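PDB 3CG0: response regulator receiver modulated diguanylate cyclase with PAS/PAC sensor from Desulfovibrio desulfuricans subsp. desulfuricans, which probably makes cyclic di-GMP under the control of a phosphorylatable receiver domain, the part present here, and a PAS/PAC sensor in the full-length protein. Local coordinates for residues L13-G18 with E44-C49. Sequence-based numbering, arbitrary orientation.
Sequences LIVEDG and EEAVRC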
# COMPACT_ATOMS: atom_id res chain seq x y z
N LEU C 13 -11.43 -11.90 24.88
CA LEU C 13 -11.33 -12.15 26.32
C LEU C 13 -12.15 -11.08 27.04
O LEU C 13 -12.01 -9.90 26.74
CB LEU C 13 -9.85 -12.12 26.72
CG LEU C 13 -9.33 -12.18 28.16
CD1 LEU C 13 -8.03 -12.95 28.19
CD2 LEU C 13 -9.11 -10.80 28.73
N ILE C 14 -13.03 -11.49 27.96
CA ILE C 14 -13.94 -10.56 28.65
C ILE C 14 -13.55 -10.44 30.12
O ILE C 14 -13.32 -11.44 30.79
CB ILE C 14 -15.41 -11.01 28.56
CG1 ILE C 14 -15.87 -11.14 27.10
CG2 ILE C 14 -16.33 -10.04 29.30
CD1 ILE C 14 -17.30 -11.67 26.97
N VAL C 15 -13.43 -9.21 30.60
CA VAL C 15 -13.17 -8.93 32.00
C VAL C 15 -14.34 -8.09 32.50
O VAL C 15 -14.47 -6.93 32.14
CB VAL C 15 -11.86 -8.17 32.21
CG1 VAL C 15 -11.44 -8.23 33.68
CG2 VAL C 15 -10.77 -8.72 31.35
N GLU C 16 -15.20 -8.70 33.32
CA GLU C 16 -16.49 -8.10 33.66
C GLU C 16 -16.97 -8.66 34.99
O GLU C 16 -17.04 -9.88 35.16
CB GLU C 16 -17.49 -8.43 32.55
CG GLU C 16 -18.93 -8.09 32.87
CD GLU C 16 -19.21 -6.61 32.80
OE1 GLU C 16 -18.92 -6.00 31.74
OE2 GLU C 16 -19.72 -6.06 33.80
N ASP C 17 -17.32 -7.76 35.92
CA ASP C 17 -17.76 -8.16 37.27
C ASP C 17 -19.22 -8.62 37.29
O ASP C 17 -19.54 -9.64 37.90
CB ASP C 17 -17.55 -7.01 38.27
CG ASP C 17 -16.84 -7.46 39.55
OD1 ASP C 17 -17.05 -8.60 40.01
OD2 ASP C 17 -16.06 -6.65 40.10
N GLY C 18 -20.11 -7.88 36.62
CA GLY C 18 -21.53 -8.24 36.52
C GLY C 18 -21.79 -9.47 35.67
O GLY C 18 -21.66 -9.42 34.45
N GLU C 44 -6.76 -9.77 38.09
CA GLU C 44 -5.49 -10.47 38.31
C GLU C 44 -5.38 -11.82 37.58
O GLU C 44 -4.34 -12.12 36.99
CB GLU C 44 -5.21 -10.66 39.80
CG GLU C 44 -4.29 -9.61 40.39
CD GLU C 44 -4.03 -9.78 41.89
OE1 GLU C 44 -4.82 -10.48 42.58
OE2 GLU C 44 -3.04 -9.20 42.39
N GLU C 45 -6.45 -12.60 37.62
CA GLU C 45 -6.43 -13.92 36.99
C GLU C 45 -6.62 -13.87 35.47
O GLU C 45 -6.17 -14.79 34.78
CB GLU C 45 -7.38 -14.90 37.70
CG GLU C 45 -8.70 -15.20 37.01
CD GLU C 45 -9.22 -16.60 37.33
OE1 GLU C 45 -10.28 -16.98 36.79
OE2 GLU C 45 -8.56 -17.32 38.11
N ALA C 46 -7.23 -12.80 34.96
CA ALA C 46 -7.30 -12.53 33.51
C ALA C 46 -5.92 -12.31 32.90
O ALA C 46 -5.64 -12.80 31.81
CB ALA C 46 -8.17 -11.32 33.24
N VAL C 47 -5.09 -11.55 33.61
CA VAL C 47 -3.69 -11.29 33.23
C VAL C 47 -2.85 -12.57 33.28
O VAL C 47 -2.00 -12.79 32.41
CB VAL C 47 -3.07 -10.15 34.11
CG1 VAL C 47 -1.62 -9.86 33.73
CG2 VAL C 47 -3.90 -8.87 34.01
N ARG C 48 -3.11 -13.41 34.28
CA ARG C 48 -2.46 -14.73 34.40
C ARG C 48 -2.74 -15.65 33.21
O ARG C 48 -1.82 -16.23 32.63
CB ARG C 48 -2.91 -15.43 35.69
CG ARG C 48 -2.36 -14.83 36.98
CD ARG C 48 -2.32 -15.87 38.12
NE ARG C 48 -3.64 -16.24 38.63
CZ ARG C 48 -4.29 -17.36 38.33
NH1 ARG C 48 -5.49 -17.59 38.85
NH2 ARG C 48 -3.76 -18.25 37.50
N CYS C 49 -4.01 -15.78 32.84
CA CYS C 49 -4.40 -16.69 31.76
C CYS C 49 -4.13 -16.14 30.37
O CYS C 49 -3.89 -16.92 29.45
CB CYS C 49 -5.88 -17.08 31.88
SG CYS C 49 -6.28 -17.84 33.46
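The carbonyl oxygen of Glu45 accepts the helical bond from Cys49 N at 3.1 Å, in the turn that carries Ala46, the residue that meets Val15 and Leu13 of the strand. The SG of Cys49 lies 3.3 Å from the same Glu45 O. Between strand and helix the closest approach is apolar: Val15 CG2 meets Ala46 CB at 4.1 Å. Both side chains leave their backbones toward the opposite segment, and the small methyl of Ala46 is consistent with the spacing of 7.0 Å between Val15 CA and Ala46 CA. Val15 has CG1 anti to the backbone N (chi1 -165°), which sets CG2 beside that nitrogen; both methyls face Ala46 CB, CG2 slightly the nearer, with CG1 at 4.5 Å. Leu13, two residues back on the same side of the strand, offers CD1 to the backbone, 4.3 Å from Ala46 O. Its other methyl, CD2, packs against Val15 CG2 at 3.7 Å, giving the helix a continuous aliphatic patch. This is one face of the CheY-like receiver fold, in which a parallel sheet ordered 2-1-3-4-5 lies between helices: strand 11-15 runs between 35-40 and 57-61, and helix 43-53 covers it together with Leu77 and Thr73 of helix 70-80. Ile14 turns away to helix 19-32 on the other side of the sheet, while Phe40 of the neighbouring strand touches Leu13 and Ala46 alike. Past the strand end, Glu16 lies close to Asp61, the predicted phosphoacceptor, and its OE2 takes a weak bond from the backbone N of Gly18, the N-cap residue of helix 19-32. On the helix's solvent-facing side, Arg48 NH1 forms a salt bridge with Glu45 OE2 at 3.2 Å.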